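Local coordinates for SVP1-like protein 2 (Kluyveromyces lactis, PDB 4V16) that probably binds phosphoinositides, among them phosphatidylinositol 3,5-bisphosphate, and so attaches to membranes as a beta-propeller of the PROPPIN family, at residues I17-F22 and G57-L62; Q24-L29 and K285-S290; K279-C284 and I296-R301. One frame throughout, in Å; residues are numbered along the deposited sequence.

Overall arrangement
The chain forms a seven-bladed beta-propeller, each blade a four-stranded antiparallel sheet made from one continuous piece of chain. Contact 1 joins the first strands of two successive blades, 19-22 and 59-61. Contact 2, its centre about 13 Å from that of contact 1, sets the turn between strands 19-22 and 28-32 against strand 285-288 of the last blade, so residues far apart in sequence meet where the ring closes. Contact 3, centred about 15 Å from contact 1 and 16 Å from contact 2, lies within that last blade. Tyr20 and Lys285 tie the three together: Tyr20 OH reaches Asp283, and Lys285 NZ forms a salt bridge with Glu21.

Contact 1 of 3, residues I17-F22 and G57-L62; sequences IVDYEF and GTIRML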
loop_
_atom_site.group_PDB
_atom_site.type_symbol
_atom_site.label_atom_id
_atom_site.label_comp_id
_atom_site.label_asym_id
_atom_site.label_seq_id
_atom_site.Cartn_x
_atom_site.Cartn_y
_atom_site.Cartn_z
ATOM N N ILE A 17 -15.178 7.152 6.496
ATOM C CA ILE A 17 -14.275 6.034 6.252
ATOM C C ILE A 17 -13.243 5.948 7.373
ATOM O O ILE A 17 -12.458 6.872 7.585
ATOM C CB ILE A 17 -13.569 6.164 4.885
ATOM C CG1 ILE A 17 -14.555 5.814 3.765
ATOM C CG2 ILE A 17 -12.343 5.246 4.814
ATOM C CD1 ILE A 17 -14.011 5.986 2.353
ATOM N N VAL A 18 -13.260 4.827 8.087
ATOM C CA VAL A 18 -12.325 4.582 9.178
ATOM C C VAL A 18 -10.975 4.135 8.627
ATOM O O VAL A 18 -9.932 4.681 8.987
ATOM C CB VAL A 18 -12.868 3.513 10.148
ATOM C CG1 VAL A 18 -11.824 3.144 11.200
ATOM C CG2 VAL A 18 -14.151 4.003 10.812
ATOM N N ASP A 19 -11.006 3.127 7.762
ATOM C CA ASP A 19 -9.807 2.665 7.078
ATOM C C ASP A 19 -10.166 2.191 5.675
ATOM O O ASP A 19 -11.313 1.839 5.402
ATOM C CB ASP A 19 -9.127 1.539 7.860
ATOM C CG ASP A 19 -7.726 1.233 7.347
ATOM O OD1 ASP A 19 -6.968 2.188 7.066
ATOM O OD2 ASP A 19 -7.382 0.038 7.219
ATOM N N TYR A 20 -9.176 2.190 4.791
ATOM C CA TYR A 20 -9.369 1.743 3.419
ATOM C C TYR A 20 -8.060 1.194 2.870
ATOM O O TYR A 20 -6.982 1.629 3.274
ATOM C CB TYR A 20 -9.881 2.888 2.540
ATOM C CG TYR A 20 -8.884 4.010 2.347
ATOM C CD1 TYR A 20 -8.483 4.800 3.416
ATOM C CD2 TYR A 20 -8.353 4.285 1.095
ATOM C CE1 TYR A 20 -7.575 5.825 3.247
ATOM C CE2 TYR A 20 -7.444 5.313 0.914
ATOM C CZ TYR A 20 -7.059 6.080 1.995
ATOM O OH TYR A 20 -6.155 7.104 1.829
ATOM N N GLU A 21 -8.155 0.235 1.956
ATOM C CA GLU A 21 -6.968 -0.367 1.361
ATOM C C GLU A 21 -7.332 -1.175 0.118
ATOM O O GLU A 21 -8.444 -1.690 0.010
ATOM C CB GLU A 21 -6.256 -1.258 2.385
ATOM C CG GLU A 21 -4.915 -1.809 1.925
ATOM C CD GLU A 21 -3.917 -0.719 1.582
ATOM O OE1 GLU A 21 -3.204 -0.255 2.499
ATOM O OE2 GLU A 21 -3.845 -0.330 0.394
ATOM N N PHE A 22 -6.397 -1.273 -0.821
ATOM C CA PHE A 22 -6.594 -2.093 -2.010
ATOM C C PHE A 22 -6.138 -3.526 -1.755
ATOM O O PHE A 22 -5.448 -3.800 -0.776
ATOM C CB PHE A 22 -5.827 -1.521 -3.207
ATOM C CG PHE A 22 -6.231 -0.123 -3.579
ATOM C CD1 PHE A 22 -7.466 0.127 -4.151
ATOM C CD2 PHE A 22 -5.367 0.938 -3.371
ATOM C CE1 PHE A 22 -7.835 1.411 -4.498
ATOM C CE2 PHE A 22 -5.731 2.224 -3.717
ATOM C CZ PHE A 22 -6.966 2.460 -4.281
ATOM N N GLY A 57 -11.771 -1.895 12.781
ATOM C CA GLY A 57 -10.696 -0.928 12.620
ATOM C C GLY A 57 -10.017 -1.059 11.270
ATOM O O GLY A 57 -10.668 -0.934 10.232
ATOM N N THR A 58 -8.711 -1.314 11.281
ATOM C CA THR A 58 -7.971 -1.520 10.040
ATOM C C THR A 58 -8.450 -2.826 9.408
ATOM O O THR A 58 -8.682 -3.810 10.114
ATOM C CB THR A 58 -6.440 -1.586 10.259
ATOM O OG1 THR A 58 -6.079 -2.902 10.695
ATOM C CG2 THR A 58 -5.964 -0.546 11.286
ATOM N N ILE A 59 -8.588 -2.839 8.085
ATOM C CA ILE A 59 -9.165 -3.982 7.391
ATOM C C ILE A 59 -8.404 -4.274 6.104
ATOM O O ILE A 59 -8.044 -3.359 5.359
ATOM C CB ILE A 59 -10.657 -3.749 7.076
ATOM C CG1 ILE A 59 -11.269 -5.002 6.452
ATOM C CG2 ILE A 59 -10.836 -2.533 6.170
ATOM C CD1 ILE A 59 -12.773 -5.005 6.462
ATOM N N ARG A 60 -8.156 -5.556 5.861
ATOM C CA ARG A 60 -7.421 -5.997 4.686
ATOM C C ARG A 60 -8.166 -7.120 3.989
ATOM O O ARG A 60 -9.107 -7.694 4.540
ATOM C CB ARG A 60 -6.015 -6.458 5.069
ATOM C CG ARG A 60 -5.117 -5.359 5.602
ATOM C CD ARG A 60 -4.767 -4.351 4.524
ATOM N NE ARG A 60 -3.890 -3.302 5.033
ATOM C CZ ARG A 60 -4.311 -2.199 5.646
ATOM N NH1 ARG A 60 -5.608 -1.985 5.834
ATOM N NH2 ARG A 60 -3.431 -1.305 6.072
ATOM N N MET A 61 -7.720 -7.437 2.780
ATOM C CA MET A 61 -8.413 -8.374 1.912
ATOM C C MET A 61 -7.403 -9.263 1.198
ATOM O O MET A 61 -6.330 -8.798 0.802
ATOM C CB MET A 61 -9.266 -7.602 0.906
ATOM C CG MET A 61 -10.080 -8.451 -0.040
ATOM S SD MET A 61 -10.963 -7.411 -1.221
ATOM C CE MET A 61 -11.933 -8.639 -2.094
ATOM N N LEU A 62 -7.739 -10.541 1.043
ATOM C CA LEU A 62 -6.857 -11.489 0.368
ATOM C C LEU A 62 -7.268 -11.704 -1.084
ATOM O O LEU A 62 -8.173 -12.489 -1.370
ATOM C CB LEU A 62 -6.842 -12.830 1.104
ATOM C CG LEU A 62 -5.952 -13.918 0.489
ATOM C CD1 LEU A 62 -4.512 -13.435 0.320
ATOM C CD2 LEU A 62 -5.990 -15.178 1.343
#
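Asp19 reaches across to residues 58-60 through a single carboxylate oxygen. Its OD2 accepts from Ile59 N (3.2 Å) on the anti lone pair, and from Arg60 NH1 (3.0 Å) on the syn lone pair, the second bond being also a salt bridge. With CG anti to the backbone N (chi1 -168°), the short acid extends over the gap between the strands and meets a backbone amide and a guanidinium together, a task suited to a side chain with a compact, charged end. Its CB rests 3.8 Å from Gly57 O, just before the corner at which the chain turns into strand 59-61.

The Arg60 chain bends at chi2 and folds back along its own strand, so that NH1 also donates to Ile59 O at 2.8 Å. Both acceptors of NH1 lie nearly in the guanidinium plane, which fixes the rotation of the group. Strands 19-22 and 59-61 run almost parallel, 18° apart with axes 6.7 Å from each other at closest approach. They are the first strands of adjacent propeller blades, joined here through side chains; the backbone bonds of strand 19-22 go instead to strand 28-32, with a classic beta bulge at Val18 and Asp19 facing Ser32.

Glu21 contributes mainly its methylenes: CG sits over one face of the Arg60 guanidinium, 3.6 Å from NE. The carboxylate then turns to stand 79° from the guanidinium plane. Its OE1 makes only a long ion pair with Arg60 NH2 (3.7 Å), lying well out of that plane; the stronger partner of OE1 is Lys285. OE2 turns back to accept from Phe22 N at 3.0 Å. Glutamate suits this position because its aliphatic part covers the arginine while its charge can be shared between two cations.

Contact 2 of 3, residues Q24-L29 and K285-S290; sequences QDQSCL and KIAWIS
Gln26 and Ala287 form the close-packed heart of this contact, their CB atoms 4.1 Å apart. The glutamine takes a positive phi in the turn between two strands, and its chain runs extended beyond CG, bringing the end of the side chain up to the backbone of residues 286-288, with CD 3.9 Å from Ala287 CA. The small methyl of Ala287 lets the longer side chain come this near. Replacing Gln26 by an alanine would remove everything beyond CB and is likely to open a gap beside the backbone of Ala287.

On the looser, partly exposed side, Asp25 and Ser27 are bound to each other instead of to the facing strand. Asp25 OD1 accepts from Ser27 N (3.2 Å), forming an Asx turn, and from Ser27 OG (2.8 Å), which keeps the bend in shape.

Strand 285-288 pairs with strand 293-298 in the last blade, Trp288 leans on strand 238-243 of the preceding one and donates through NE1 to Arg231 O, while Phe22 of strand 19-22 packs on Ala287.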
loop_
_atom_site.group_PDB
_atom_site.type_symbol
_atom_site.label_atom_id
_atom_site.label_comp_id
_atom_site.label_asym_id
_atom_site.label_seq_id
_atom_site.Cartn_x
_atom_site.Cartn_y
_atom_site.Cartn_z
ATOM N N GLN A 24 -4.059 -6.992 -3.487
ATOM C CA GLN A 24 -2.694 -7.110 -3.991
ATOM C C GLN A 24 -2.558 -6.663 -5.449
ATOM O O GLN A 24 -1.552 -6.060 -5.821
ATOM C CB GLN A 24 -2.202 -8.552 -3.834
ATOM C CG GLN A 24 -1.935 -8.967 -2.384
ATOM C CD GLN A 24 -3.198 -9.018 -1.534
ATOM O OE1 GLN A 24 -4.299 -9.218 -2.050
ATOM N NE2 GLN A 24 -3.043 -8.826 -0.226
ATOM N N ASP A 25 -3.567 -6.956 -6.267
ATOM C CA ASP A 25 -3.556 -6.555 -7.677
ATOM C C ASP A 25 -4.288 -5.227 -7.882
ATOM O O ASP A 25 -4.284 -4.673 -8.982
ATOM C CB ASP A 25 -4.186 -7.641 -8.554
ATOM C CG ASP A 25 -5.695 -7.720 -8.400
ATOM O OD1 ASP A 25 -6.210 -7.402 -7.305
ATOM O OD2 ASP A 25 -6.371 -8.105 -9.380
ATOM N N GLN A 26 -4.918 -4.734 -6.817
ATOM C CA GLN A 26 -5.588 -3.432 -6.812
ATOM C C GLN A 26 -6.844 -3.402 -7.676
ATOM O O GLN A 26 -7.227 -2.350 -8.189
ATOM C CB GLN A 26 -4.631 -2.336 -7.278
ATOM C CG GLN A 26 -3.262 -2.420 -6.648
ATOM C CD GLN A 26 -2.448 -1.183 -6.903
ATOM O OE1 GLN A 26 -2.191 -0.405 -5.989
ATOM N NE2 GLN A 26 -2.048 -0.985 -8.153
ATOM N N SER A 27 -7.488 -4.554 -7.827
ATOM C CA SER A 27 -8.753 -4.632 -8.545
ATOM C C SER A 27 -9.923 -4.386 -7.597
ATOM O O SER A 27 -11.046 -4.148 -8.040
ATOM C CB SER A 27 -8.903 -5.993 -9.224
ATOM O OG SER A 27 -8.839 -7.043 -8.277
ATOM N N CYS A 28 -9.647 -4.441 -6.296
ATOM C CA CYS A 28 -10.674 -4.252 -5.275
ATOM C C CYS A 28 -10.272 -3.198 -4.250
ATOM O O CYS A 28 -9.089 -3.006 -3.972
ATOM C CB CYS A 28 -10.968 -5.571 -4.556
ATOM S SG CYS A 28 -11.885 -6.778 -5.544
ATOM N N LEU A 29 -11.278 -2.520 -3.704
ATOM C CA LEU A 29 -11.097 -1.573 -2.611
ATOM C C LEU A 29 -11.990 -1.984 -1.452
ATOM O O LEU A 29 -13.208 -2.077 -1.604
ATOM C CB LEU A 29 -11.430 -0.146 -3.055
ATOM C CG LEU A 29 -11.469 0.926 -1.959
ATOM C CD1 LEU A 29 -10.081 1.187 -1.396
ATOM C CD2 LEU A 29 -12.083 2.208 -2.491
ATOM N N LYS A 285 -4.788 7.114 -1.777
ATOM C CA LYS A 285 -4.065 5.920 -2.204
ATOM C C LYS A 285 -4.227 5.694 -3.703
ATOM O O LYS A 285 -5.313 5.866 -4.261
ATOM C CB LYS A 285 -4.538 4.694 -1.419
ATOM C CG LYS A 285 -4.159 4.750 0.052
ATOM C CD LYS A 285 -4.453 3.449 0.778
ATOM C CE LYS A 285 -4.011 3.530 2.233
ATOM N NZ LYS A 285 -4.244 2.264 2.982
ATOM N N ILE A 286 -3.124 5.315 -4.342
ATOM C CA ILE A 286 -3.075 5.136 -5.784
ATOM C C ILE A 286 -3.367 3.684 -6.156
ATOM O O ILE A 286 -3.016 2.764 -5.418
ATOM C CB ILE A 286 -1.695 5.524 -6.358
ATOM C CG1 ILE A 286 -1.231 6.881 -5.818
ATOM C CG2 ILE A 286 -1.742 5.558 -7.878
ATOM C CD1 ILE A 286 0.254 7.107 -5.971
ATOM N N ALA A 287 -4.007 3.486 -7.305
ATOM C CA ALA A 287 -4.241 2.149 -7.836
ATOM C C ALA A 287 -4.194 2.156 -9.356
ATOM O O ALA A 287 -4.922 2.906 -10.005
ATOM C CB ALA A 287 -5.574 1.612 -7.357
ATOM N N TRP A 288 -3.326 1.322 -9.917
ATOM C CA TRP A 288 -3.282 1.120 -11.358
ATOM C C TRP A 288 -4.372 0.148 -11.790
ATOM O O TRP A 288 -4.423 -0.986 -11.316
ATOM C CB TRP A 288 -1.918 0.589 -11.790
ATOM C CG TRP A 288 -0.801 1.572 -11.656
ATOM C CD1 TRP A 288 -0.094 1.862 -10.527
ATOM C CD2 TRP A 288 -0.251 2.388 -12.696
ATOM N NE1 TRP A 288 0.862 2.811 -10.798
ATOM C CE2 TRP A 288 0.787 3.151 -12.122
ATOM C CE3 TRP A 288 -0.534 2.548 -14.055
ATOM C CZ2 TRP A 288 1.540 4.061 -12.862
ATOM C CZ3 TRP A 288 0.213 3.451 -14.787
ATOM C CH2 TRP A 288 1.239 4.197 -14.189
ATOM N N ILE A 289 -5.242 0.593 -12.690
ATOM C CA ILE A 289 -6.301 -0.261 -13.222
ATOM C C ILE A 289 -5.854 -0.906 -14.529
ATOM O O ILE A 289 -6.507 -1.816 -15.039
ATOM C CB ILE A 289 -7.606 0.524 -13.451
ATOM C CG1 ILE A 289 -7.367 1.714 -14.386
ATOM C CG2 ILE A 289 -8.160 0.995 -12.115
ATOM C CD1 ILE A 289 -8.630 2.430 -14.798
ATOM N N SER A 290 -4.741 -0.420 -15.067
ATOM C CA SER A 290 -4.128 -1.004 -16.254
ATOM C C SER A 290 -2.697 -0.504 -16.360
ATOM O O SER A 290 -2.178 0.104 -15.425
ATOM C CB SER A 290 -4.916 -0.647 -17.514
ATOM O OG SER A 290 -4.822 0.738 -17.796
#

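Contact 3 of 3, residues K279-C284 and I296-R301; sequences KGSNDC and IVWPNR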
loop_
_atom_site.group_PDB
_atom_site.type_symbol
_atom_site.label_atom_id
_atom_site.label_comp_id
_atom_site.label_asym_id
_atom_site.label_seq_id
_atom_site.Cartn_x
_atom_site.Cartn_y
_atom_site.Cartn_z
ATOM N N LYS A 279 -9.846 21.326 1.257
ATOM C CA LYS A 279 -9.090 21.577 2.479
ATOM C C LYS A 279 -9.044 20.341 3.376
ATOM O O LYS A 279 -8.022 20.057 4.003
ATOM C CB LYS A 279 -9.688 22.753 3.234
ATOM N N GLY A 280 -10.149 19.605 3.428
ATOM C CA GLY A 280 -10.263 18.461 4.315
ATOM C C GLY A 280 -9.396 17.277 3.922
ATOM O O GLY A 280 -9.148 16.390 4.739
ATOM N N SER A 281 -8.939 17.258 2.673
ATOM C CA SER A 281 -8.142 16.145 2.168
ATOM C C SER A 281 -6.701 16.216 2.666
ATOM O O SER A 281 -6.058 17.264 2.588
ATOM C CB SER A 281 -8.161 16.126 0.638
ATOM O OG SER A 281 -9.454 15.822 0.141
ATOM N N ASN A 282 -6.202 15.094 3.179
ATOM C CA ASN A 282 -4.820 15.008 3.643
ATOM C C ASN A 282 -4.219 13.614 3.444
ATOM O O ASN A 282 -3.123 13.329 3.925
ATOM C CB ASN A 282 -4.735 15.406 5.119
ATOM C CG ASN A 282 -5.700 14.629 5.991
ATOM O OD1 ASN A 282 -5.468 13.463 6.314
ATOM N ND2 ASN A 282 -6.789 15.278 6.388
ATOM N N ASP A 283 -4.935 12.755 2.724
ATOM C CA ASP A 283 -4.482 11.388 2.488
ATOM C C ASP A 283 -5.177 10.814 1.261
ATOM O O ASP A 283 -6.296 11.205 0.935
ATOM C CB ASP A 283 -4.759 10.508 3.714
ATOM C CG ASP A 283 -4.118 9.131 3.611
ATOM O OD1 ASP A 283 -2.930 9.048 3.231
ATOM O OD2 ASP A 283 -4.800 8.128 3.914
ATOM N N CYS A 284 -4.503 9.895 0.576
ATOM C CA CYS A 284 -5.100 9.182 -0.546
ATOM C C CYS A 284 -4.306 7.914 -0.831
ATOM O O CYS A 284 -3.282 7.659 -0.195
ATOM C CB CYS A 284 -5.156 10.073 -1.792
ATOM S SG CYS A 284 -3.553 10.418 -2.563
ATOM N N ILE A 296 -7.148 7.284 -8.096
ATOM C CA ILE A 296 -6.830 7.885 -6.804
ATOM C C ILE A 296 -8.077 7.885 -5.931
ATOM O O ILE A 296 -9.083 8.498 -6.286
ATOM C CB ILE A 296 -6.317 9.334 -6.947
ATOM C CG1 ILE A 296 -5.150 9.409 -7.935
ATOM C CG2 ILE A 296 -5.899 9.889 -5.589
ATOM C CD1 ILE A 296 -3.937 8.591 -7.540
ATOM N N VAL A 297 -8.009 7.199 -4.794
ATOM C CA VAL A 297 -9.133 7.134 -3.864
ATOM C C VAL A 297 -8.969 8.161 -2.747
ATOM O O VAL A 297 -7.939 8.193 -2.072
ATOM C CB VAL A 297 -9.274 5.729 -3.254
ATOM C CG1 VAL A 297 -10.297 5.726 -2.124
ATOM C CG2 VAL A 297 -9.667 4.728 -4.332
ATOM N N TRP A 298 -9.992 8.989 -2.559
ATOM C CA TRP A 298 -9.980 10.018 -1.524
ATOM C C TRP A 298 -10.897 9.616 -0.367
ATOM O O TRP A 298 -12.118 9.621 -0.520
ATOM C CB TRP A 298 -10.421 11.363 -2.100
ATOM C CG TRP A 298 -9.576 11.838 -3.244
ATOM C CD1 TRP A 298 -9.852 11.711 -4.573
ATOM C CD2 TRP A 298 -8.317 12.520 -3.158
ATOM N NE1 TRP A 298 -8.846 12.271 -5.322
ATOM C CE2 TRP A 298 -7.891 12.773 -4.478
ATOM C CE3 TRP A 298 -7.509 12.939 -2.096
ATOM C CZ2 TRP A 298 -6.694 13.429 -4.764
ATOM C CZ3 TRP A 298 -6.320 13.588 -2.382
ATOM C CH2 TRP A 298 -5.924 13.825 -3.706
ATOM N N PRO A 299 -10.318 9.267 0.796
ATOM C CA PRO A 299 -11.137 8.746 1.901
ATOM C C PRO A 299 -12.143 9.747 2.471
ATOM O O PRO A 299 -13.324 9.417 2.575
ATOM C CB PRO A 299 -10.098 8.369 2.965
ATOM C CG PRO A 299 -8.896 9.178 2.642
ATOM C CD PRO A 299 -8.888 9.328 1.154
ATOM N N ASN A 300 -11.685 10.941 2.836
ATOM C CA ASN A 300 -12.558 11.917 3.486
ATOM C C ASN A 300 -13.701 12.384 2.585
ATOM O O ASN A 300 -14.832 12.546 3.045
ATOM C CB ASN A 300 -11.743 13.122 3.959
ATOM C CG ASN A 300 -10.836 12.791 5.135
ATOM O OD1 ASN A 300 -11.117 11.882 5.919
ATOM N ND2 ASN A 300 -9.742 13.533 5.266
ATOM N N ARG A 301 -13.409 12.590 1.305
ATOM C CA ARG A 301 -14.423 13.036 0.352
ATOM C C ARG A 301 -15.228 11.866 -0.203
ATOM O O ARG A 301 -16.216 12.071 -0.910
ATOM C CB ARG A 301 -13.774 13.800 -0.803
ATOM C CG ARG A 301 -12.882 14.946 -0.363
ATOM C CD ARG A 301 -13.437 16.295 -0.787
ATOM N NE ARG A 301 -13.343 16.517 -2.229
ATOM C CZ ARG A 301 -12.204 16.736 -2.880
ATOM N NH1 ARG A 301 -11.046 16.746 -2.232
ATOM N NH2 ARG A 301 -12.220 16.934 -4.192
HETATM O O HOH W 1 -10.044 12.916 1.031
#
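Cys284 lies over one face of the Trp298 indole. Its CB stands 4.0 Å from the centroid of the six-membered ring and 25° off the normal, a CH-pi contact, while SG approaches obliquely at 4.6 Å from the same centroid, a sulfur-aromatic contact. Ile296 CG2 shares that face, offset toward the rim, and touches Cys284 SG at 3.9 Å. The sulfur lies between the backbone N and the carbonyl carbon (chi1 71°), bringing it beside the isoleucine. A small, polarisable cysteine suits a place walled by a large ring and a branched aliphatic chain.

Beyond the ring, Pro299 presents CD to Asp283 O at 3.2 Å; proline has no amide hydrogen to offer there. The outer end is polar. Asn300 ND2 donates to Gly280 O (3.0 Å) from above the carbonyl plane, with the acceptor itself tilted from the asparagine amide. Arg301 bends at chi2 and chi3 to bring NH1 to Ser281 OG, a weak bond of 3.0 Å. A water bonded to Ser281 OG also accepts weakly from Arg301 N, giving the serine a second link to this turn.

The loop 279-284 thus closes over the end of strand 293-298 just before entering strand 285-288. Ile228 of strand 227-232 touches Cys284, Trp298 NE1 is held by Asp305 on strand 303-312, and Asp283 OD2 reaches Tyr20 OH on strand 19-22.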